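Local atomic coordinates of malonyl CoA-acyl carrier protein transacylase (PDB entry 3G87), a protein that probably catalyses transfer of the malonyl group from malonyl-CoA to holo acyl carrier protein, releasing coenzyme A. Residues T8-G13 with I269-L274; D86-H91 with P219-I224. One frame throughout, in Å; residues are numbered along the deposited sequence.

The chain begins with strand 6-11, which supplies the first half of contact 1. After helix 59-81 it returns as strand 87-90, the first half of contact 2. The antiparallel sheet, strands 127-133, 153-159, 162-168 and 185-188, is made before 219-224 closes contact 2. Helix 251-264 then leads to 269-273, which closes contact 1 after 255 intervening residues. The smaller loop therefore lies wholly within the larger one. In the parallel sheet the order is 223-224, 87-90, 6-11, 269-273. Contact 1 joins one outer pair and contact 2 the other, and strands 6-11 and 87-90 are neighbours between them.

Contact 1 (T8-G13 with I269-L274); sequences TFMFPG and IEFTEL
Two neighbouring parallel strands of the four-stranded sheet meet here, Thr-8 to Phe-11 inside and Ile-269 to Glu-273 at the outer edge. Four backbone bonds join them. Thr-8 N reaches Glu-270 O at 2.9 Å, and Thr-8 O takes the N-H of Thr-272. Met-10 N then binds Thr-272 O, and Met-10 O receives Leu-274 N at 2.7 Å. Thr-8 and Met-10 thus each donate and accept, while Phe-9 and Phe-11 turn their backbones to strand 87-90.

Phe-9 and Thr-272 share one face of the sheet. There Leu-274 places CD1 over one face of the Phe-9 ring, offset toward its rim, in a CH-pi contact of 3.6 Å to the centroid. Leu-274 CB also packs on Phe-11 CE1 at 3.7 Å. Tyr-74 of helix 59-81 covers both phenylalanines.

Thr-8, Met-10, Phe-271 and Glu-273 lie on the other face. The Thr-8 and Phe-271 side chains lie side by side, with Thr-8 CB 3.6 Å from Phe-271 CD1. Met-10 CG sits between the backbone N and the carbonyl carbon (chi1 70°), and the chain extends from there. Met-10 SD and CE both lie 3.8 Å from Phe-271 CB, and the sulfur stands oblique to the Phe-271 ring, a Met-aromatic contact. Val-284 of helix 279-289 packs on both side chains. The Glu-273 carboxylate is held by Leu-280 N and Thr-281 OG1, and Glu-273 OE2 lies 3.8 Å from Pro-12 CB. Thr-8 OG1 is buried without a polar partner.

Helices against both faces of a parallel sheet are characteristic of the alpha/beta core of acyl transferases.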
ATOM      1  N   THR A   8      -8.122  -5.051  13.609  1.00 18.55           N
ATOM      2  CA  THR A   8      -7.831  -4.536  12.300  1.00 17.94           C
ATOM      3  C   THR A   8      -6.863  -5.408  11.518  1.00 17.22           C
ATOM      4  O   THR A   8      -5.794  -5.592  11.913  1.00 16.35           O
ATOM      5  CB  THR A   8      -7.250  -3.111  12.346  1.00 17.43           C
ATOM      6  OG1 THR A   8      -8.151  -2.240  12.983  1.00 18.92           O
ATOM      7  CG2 THR A   8      -7.038  -2.629  11.019  1.00 16.83           C
ATOM      8  N   PHE A   9      -7.287  -5.942  10.406  1.00 16.58           N
ATOM      9  CA  PHE A   9      -6.394  -6.608   9.489  1.00 16.39           C
ATOM     10  C   PHE A   9      -5.807  -5.574   8.524  1.00 16.12           C
ATOM     11  O   PHE A   9      -6.491  -4.771   7.979  1.00 15.86           O
ATOM     12  CB  PHE A   9      -7.067  -7.755   8.710  1.00 17.31           C
ATOM     13  CG  PHE A   9      -7.413  -8.998   9.513  1.00 18.46           C
ATOM     14  CD1 PHE A   9      -7.281  -9.075  10.860  1.00 19.69           C
ATOM     15  CD2 PHE A   9      -7.881 -10.099   8.876  1.00 23.80           C
ATOM     16  CE1 PHE A   9      -7.607 -10.197  11.540  1.00 20.88           C
ATOM     17  CE2 PHE A   9      -8.188 -11.233   9.555  1.00 25.79           C
ATOM     18  CZ  PHE A   9      -8.055 -11.262  10.914  1.00 23.22           C
ATOM     19  N   MET A  10      -4.504  -5.615   8.384  1.00 15.26           N
ATOM     20  CA  MET A  10      -3.724  -4.706   7.595  1.00 14.96           C
ATOM     21  C   MET A  10      -2.738  -5.383   6.653  1.00 14.80           C
ATOM     22  O   MET A  10      -2.148  -6.340   6.989  1.00 15.17           O
ATOM     23  CB  MET A  10      -3.096  -3.604   8.463  1.00 15.02           C
ATOM     24  CG  MET A  10      -1.992  -3.954   9.404  1.00 13.02           C
ATOM     25  SD  MET A  10      -1.580  -2.638  10.463  1.00 16.41           S
ATOM     26  CE  MET A  10      -0.191  -3.277  11.232  1.00  7.19           C
ATOM     27  N   PHE A  11      -2.632  -4.877   5.449  1.00 14.54           N
ATOM     28  CA  PHE A  11      -1.875  -5.477   4.360  1.00 14.18           C
ATOM     29  C   PHE A  11      -0.795  -4.567   3.807  1.00 14.74           C
ATOM     30  O   PHE A  11      -1.064  -3.489   3.472  1.00 15.57           O
ATOM     31  CB  PHE A  11      -2.819  -5.932   3.265  1.00 14.66           C
ATOM     32  CG  PHE A  11      -3.954  -6.752   3.760  1.00 16.74           C
ATOM     33  CD1 PHE A  11      -3.866  -8.113   3.812  1.00 15.24           C
ATOM     34  CD2 PHE A  11      -5.106  -6.153   4.202  1.00 16.84           C
ATOM     35  CE1 PHE A  11      -4.872  -8.833   4.266  1.00 15.71           C
ATOM     36  CE2 PHE A  11      -6.104  -6.876   4.683  1.00 18.02           C
ATOM     37  CZ  PHE A  11      -6.003  -8.221   4.689  1.00 17.26           C
ATOM     38  N   PRO A  12       0.429  -5.056   3.754  1.00 14.68           N
ATOM     39  CA  PRO A  12       1.556  -4.276   3.299  1.00 14.17           C
ATOM     40  C   PRO A  12       1.587  -4.023   1.791  1.00 15.05           C
ATOM     41  O   PRO A  12       0.967  -4.674   1.043  1.00 15.49           O
ATOM     42  CB  PRO A  12       2.726  -5.116   3.760  1.00 14.04           C
ATOM     43  CG  PRO A  12       2.278  -6.401   3.813  1.00 11.86           C
ATOM     44  CD  PRO A  12       0.864  -6.394   4.131  1.00 14.11           C
ATOM     45  N   GLY A  13       2.308  -2.999   1.424  1.00 15.49           N
ATOM     46  CA  GLY A  13       2.600  -2.620   0.073  1.00 15.42           C
ATOM     47  C   GLY A  13       4.048  -2.669  -0.362  1.00 16.42           C
ATOM     48  O   GLY A  13       4.866  -3.302   0.209  1.00 12.84           O
ATOM     49  N   ILE A 269      -8.117  -1.832  20.753  1.00 22.78           N
ATOM     50  CA  ILE A 269      -7.880  -2.118  19.330  1.00 19.70           C
ATOM     51  C   ILE A 269      -6.473  -2.710  19.066  1.00 19.87           C
ATOM     52  O   ILE A 269      -5.463  -2.253  19.603  1.00 18.91           O
ATOM     53  CB  ILE A 269      -8.143  -0.897  18.434  1.00 19.48           C
ATOM     54  CG1 ILE A 269      -8.129  -1.290  16.959  1.00 18.01           C
ATOM     55  CG2 ILE A 269      -7.217   0.319  18.746  1.00 13.29           C
ATOM     56  CD1 ILE A 269      -9.109  -0.441  16.146  1.00 22.16           C
ATOM     57  N   GLU A 270      -6.441  -3.778  18.283  1.00 18.70           N
ATOM     58  CA  GLU A 270      -5.171  -4.360  17.831  1.00 18.37           C
ATOM     59  C   GLU A 270      -5.104  -4.387  16.288  1.00 16.61           C
ATOM     60  O   GLU A 270      -6.132  -4.282  15.618  1.00 16.21           O
ATOM     61  CB  GLU A 270      -5.017  -5.770  18.395  1.00 17.05           C
ATOM     62  CG  GLU A 270      -6.103  -6.694  17.912  1.00 20.12           C
ATOM     63  CD  GLU A 270      -5.820  -8.160  18.185  1.00 26.01           C
ATOM     64  OE1 GLU A 270      -4.654  -8.606  18.091  1.00 29.77           O
ATOM     65  OE2 GLU A 270      -6.789  -8.879  18.462  1.00 29.28           O
ATOM     66  N   PHE A 271      -3.900  -4.585  15.765  1.00 16.36           N
ATOM     67  CA  PHE A 271      -3.566  -4.524  14.340  1.00 16.46           C
ATOM     68  C   PHE A 271      -2.802  -5.757  13.890  1.00 17.73           C
ATOM     69  O   PHE A 271      -1.700  -6.080  14.365  1.00 19.02           O
ATOM     70  CB  PHE A 271      -2.765  -3.245  14.022  1.00 14.43           C
ATOM     71  CG  PHE A 271      -3.536  -1.978  14.323  1.00 15.37           C
ATOM     72  CD1 PHE A 271      -4.316  -1.361  13.351  1.00 11.49           C
ATOM     73  CD2 PHE A 271      -3.504  -1.414  15.610  1.00 14.31           C
ATOM     74  CE1 PHE A 271      -5.048  -0.227  13.684  1.00 10.48           C
ATOM     75  CE2 PHE A 271      -4.239  -0.305  15.928  1.00  9.37           C
ATOM     76  CZ  PHE A 271      -4.994   0.286  14.950  1.00 12.29           C
ATOM     77  N   THR A 272      -3.381  -6.483  12.964  1.00 18.73           N
ATOM     78  CA  THR A 272      -2.747  -7.703  12.568  1.00 18.47           C
ATOM     79  C   THR A 272      -2.255  -7.530  11.134  1.00 17.90           C
ATOM     80  O   THR A 272      -3.080  -7.387  10.234  1.00 17.04           O
ATOM     81  CB  THR A 272      -3.727  -8.836  12.632  1.00 19.92           C
ATOM     82  OG1 THR A 272      -4.377  -8.855  13.926  1.00 22.00           O
ATOM     83  CG2 THR A 272      -2.988 -10.200  12.318  1.00 21.40           C
ATOM     84  N   GLU A 273      -0.933  -7.566  10.941  1.00 15.60           N
ATOM     85  CA  GLU A 273      -0.358  -7.429   9.633  1.00 15.81           C
ATOM     86  C   GLU A 273      -0.421  -8.740   8.928  1.00 17.16           C
ATOM     87  O   GLU A 273       0.150  -9.762   9.413  1.00 16.45           O
ATOM     88  CB  GLU A 273       1.103  -6.964   9.694  1.00 15.48           C
ATOM     89  CG  GLU A 273       1.736  -6.625   8.339  1.00 12.98           C
ATOM     90  CD  GLU A 273       2.985  -5.750   8.493  1.00 17.81           C
ATOM     91  OE1 GLU A 273       3.462  -5.602   9.650  1.00 19.86           O
ATOM     92  OE2 GLU A 273       3.506  -5.189   7.495  1.00 15.22           O
ATOM     93  N   LEU A 274      -1.113  -8.733   7.781  1.00 16.23           N
ATOM     94  CA  LEU A 274      -1.225  -9.960   7.008  1.00 16.02           C
ATOM     95  C   LEU A 274      -0.448  -9.903   5.665  1.00 16.58           C
ATOM     96  O   LEU A 274      -0.900  -9.328   4.679  1.00 15.57           O
ATOM     97  CB  LEU A 274      -2.696 -10.304   6.835  1.00 15.46           C
ATOM     98  CG  LEU A 274      -3.272 -10.663   8.214  1.00 15.22           C
ATOM     99  CD1 LEU A 274      -4.799 -10.796   8.200  1.00 11.93           C
ATOM    100  CD2 LEU A 274      -2.669 -11.972   8.746  1.00 16.76           C
TER

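Contact 2 (D86-H91 with P219-I224); sequences DFLAGH and PAIPVI
Leu-88 is gripped through both its backbone polar atoms by the segment 219-224. Leu-88 N donates to Pro-222 O at 2.9 Å, a somewhat bent bond (142° at the hydrogen). Leu-88 O takes the N-H of Ile-224, N to O 2.7 Å, and that bond is straighter (165°).

The tight packing is around the same residue. With CG anti to the carbonyl carbon (chi1 -65°), Leu-88 brings CD1 to Ile-221 CB and CG2, each at 3.6 Å. Leu-88 CB also meets Val-223 CG2 at 3.9 Å. Ala-98 of helix 94-101 covers Leu-88 and Val-223.

The solvent side is looser. There the exposed Pro-222 lays CB obliquely against Phe-87 CD1 at 3.8 Å. The buried far end is less directly bonded. Ala-89 CB and Ile-224 CB make a distant apolar approach of 4.4 Å. A water bridges Gly-90 N (2.7 Å, as acceptor) and Ile-224 O (2.6 Å).

Gly-90 begins a GxSxG sequence, consistent with the nucleophile elbow of acyl transferases. The chemistry implies that the edge segment is held to strand 87-90 by the two backbone bonds of Leu-88 and by apolar packing. At Gly-90, the first residue of the probable elbow, water takes the place of a direct bond.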
ATOM      1  N   ASP A  86     -12.618  -6.481  12.250  1.00 21.59           N
ATOM      2  CA  ASP A  86     -13.624  -5.491  12.480  1.00 20.84           C
ATOM      3  C   ASP A  86     -13.337  -4.329  11.594  1.00 20.39           C
ATOM      4  O   ASP A  86     -14.172  -3.514  11.410  1.00 21.00           O
ATOM      5  CB  ASP A  86     -13.634  -4.981  13.920  1.00 20.43           C
ATOM      6  CG  ASP A  86     -14.026  -5.990  14.884  1.00 21.39           C
ATOM      7  OD1 ASP A  86     -13.174  -6.441  15.592  1.00 21.14           O
ATOM      8  OD2 ASP A  86     -15.183  -6.329  14.953  1.00 21.53           O
ATOM      9  N   PHE A  87     -12.139  -4.262  11.048  1.00 19.88           N
ATOM     10  CA  PHE A  87     -11.702  -3.098  10.303  1.00 19.15           C
ATOM     11  C   PHE A  87     -10.625  -3.513   9.354  1.00 18.30           C
ATOM     12  O   PHE A  87      -9.860  -4.363   9.652  1.00 16.36           O
ATOM     13  CB  PHE A  87     -11.186  -1.987  11.232  1.00 20.06           C
ATOM     14  CG  PHE A  87     -12.243  -1.249  11.973  1.00 23.00           C
ATOM     15  CD1 PHE A  87     -13.059  -0.386  11.366  1.00 22.61           C
ATOM     16  CD2 PHE A  87     -12.386  -1.413  13.304  1.00 27.87           C
ATOM     17  CE1 PHE A  87     -13.993   0.255  12.048  1.00 26.44           C
ATOM     18  CE2 PHE A  87     -13.347  -0.764  13.984  1.00 29.46           C
ATOM     19  CZ  PHE A  87     -14.140   0.079  13.351  1.00 25.57           C
ATOM     20  N   LEU A  88     -10.585  -2.894   8.197  1.00 18.21           N
ATOM     21  CA  LEU A  88      -9.571  -3.250   7.192  1.00 17.97           C
ATOM     22  C   LEU A  88      -8.837  -1.994   6.643  1.00 17.68           C
ATOM     23  O   LEU A  88      -9.468  -0.943   6.401  1.00 17.50           O
ATOM     24  CB  LEU A  88     -10.226  -4.058   6.048  1.00 16.61           C
ATOM     25  CG  LEU A  88     -10.772  -5.417   6.480  1.00 17.25           C
ATOM     26  CD1 LEU A  88     -11.975  -5.800   5.657  1.00 17.81           C
ATOM     27  CD2 LEU A  88      -9.691  -6.472   6.341  1.00 17.16           C
ATOM     28  N   ALA A  89      -7.516  -2.112   6.466  1.00 16.23           N
ATOM     29  CA  ALA A  89      -6.743  -1.054   5.841  1.00 16.84           C
ATOM     30  C   ALA A  89      -5.567  -1.672   5.105  1.00 17.29           C
ATOM     31  O   ALA A  89      -4.985  -2.630   5.581  1.00 18.12           O
ATOM     32  CB  ALA A  89      -6.262   0.026   6.887  1.00 14.36           C
ATOM     33  N   GLY A  90      -5.225  -1.115   3.942  1.00 18.09           N
ATOM     34  CA  GLY A  90      -4.059  -1.558   3.188  1.00 18.42           C
ATOM     35  C   GLY A  90      -3.240  -0.420   2.599  1.00 17.96           C
ATOM     36  O   GLY A  90      -3.789   0.599   2.218  1.00 18.19           O
ATOM     37  N   HIS A  91      -1.932  -0.627   2.479  1.00 17.60           N
ATOM     38  CA  HIS A  91      -1.033   0.442   2.084  1.00 18.07           C
ATOM     39  C   HIS A  91      -0.751   0.432   0.587  1.00 18.13           C
ATOM     40  O   HIS A  91       0.049  -0.374   0.068  1.00 19.14           O
ATOM     41  CB  HIS A  91       0.259   0.376   2.903  1.00 19.32           C
ATOM     42  CG  HIS A  91       1.045   1.650   2.901  1.00 18.50           C
ATOM     43  ND1 HIS A  91       1.615   2.169   1.753  1.00 16.76           N
ATOM     44  CD2 HIS A  91       1.354   2.510   3.900  1.00 18.65           C
ATOM     45  CE1 HIS A  91       2.256   3.286   2.055  1.00 17.83           C
ATOM     46  NE2 HIS A  91       2.096   3.530   3.345  1.00 16.00           N
ATOM     47  N   PRO A 219     -18.375  -2.570   0.738  1.00 22.38           N
ATOM     48  CA  PRO A 219     -17.658  -3.437   1.707  1.00 21.78           C
ATOM     49  C   PRO A 219     -18.537  -4.023   2.817  1.00 21.04           C
ATOM     50  O   PRO A 219     -19.373  -3.336   3.371  1.00 21.58           O
ATOM     51  CB  PRO A 219     -16.589  -2.506   2.320  1.00 21.47           C
ATOM     52  CG  PRO A 219     -16.553  -1.299   1.507  1.00 21.70           C
ATOM     53  CD  PRO A 219     -17.884  -1.177   0.768  1.00 22.02           C
ATOM     54  N   ALA A 220     -18.282  -5.265   3.182  1.00 20.23           N
ATOM     55  CA  ALA A 220     -19.046  -5.920   4.195  1.00 19.32           C
ATOM     56  C   ALA A 220     -18.427  -5.632   5.564  1.00 19.69           C
ATOM     57  O   ALA A 220     -19.082  -5.854   6.583  1.00 19.14           O
ATOM     58  CB  ALA A 220     -19.030  -7.366   3.932  1.00 19.67           C
ATOM     59  N   ILE A 221     -17.166  -5.168   5.563  1.00 18.66           N
ATOM     60  CA  ILE A 221     -16.378  -4.832   6.763  1.00 18.09           C
ATOM     61  C   ILE A 221     -15.713  -3.486   6.364  1.00 18.88           C
ATOM     62  O   ILE A 221     -15.279  -3.344   5.205  1.00 19.48           O
ATOM     63  CB  ILE A 221     -15.278  -5.935   7.102  1.00 16.96           C
ATOM     64  CG1 ILE A 221     -15.905  -7.302   7.360  1.00 17.22           C
ATOM     65  CG2 ILE A 221     -14.445  -5.551   8.323  1.00 15.64           C
ATOM     66  CD1 ILE A 221     -14.898  -8.465   7.557  1.00 16.26           C
ATOM     67  N   PRO A 222     -15.721  -2.472   7.273  1.00 18.11           N
ATOM     68  CA  PRO A 222     -15.238  -1.118   6.909  1.00 18.23           C
ATOM     69  C   PRO A 222     -13.793  -1.157   6.389  1.00 18.12           C
ATOM     70  O   PRO A 222     -12.935  -1.816   6.987  1.00 17.49           O
ATOM     71  CB  PRO A 222     -15.269  -0.357   8.228  1.00 17.71           C
ATOM     72  CG  PRO A 222     -16.357  -1.070   9.062  1.00 19.23           C
ATOM     73  CD  PRO A 222     -16.457  -2.498   8.565  1.00 18.32           C
ATOM     74  N   VAL A 223     -13.534  -0.492   5.273  1.00 17.52           N
ATOM     75  CA  VAL A 223     -12.168  -0.449   4.731  1.00 17.53           C
ATOM     76  C   VAL A 223     -11.757   1.004   4.758  1.00 17.46           C
ATOM     77  O   VAL A 223     -12.483   1.850   4.217  1.00 17.92           O
ATOM     78  CB  VAL A 223     -12.131  -1.015   3.282  1.00 17.07           C
ATOM     79  CG1 VAL A 223     -10.769  -0.813   2.677  1.00 19.43           C
ATOM     80  CG2 VAL A 223     -12.488  -2.514   3.268  1.00 15.67           C
ATOM     81  N   ILE A 224     -10.647   1.316   5.421  1.00 17.84           N
ATOM     82  CA  ILE A 224     -10.219   2.736   5.535  1.00 18.09           C
ATOM     83  C   ILE A 224      -9.433   3.117   4.305  1.00 17.12           C
ATOM     84  O   ILE A 224      -8.420   2.493   3.988  1.00 17.61           O
ATOM     85  CB  ILE A 224      -9.367   3.080   6.774  1.00 17.92           C
ATOM     86  CG1 ILE A 224      -9.969   2.490   8.067  1.00 17.88           C
ATOM     87  CG2 ILE A 224      -9.337   4.573   6.888  1.00 19.03           C
ATOM     88  CD1 ILE A 224     -11.380   2.915   8.307  1.00 16.41           C
TER
HETATM   89  O   HOH W   1      -6.823   0.749   2.854  1.00 15.13           O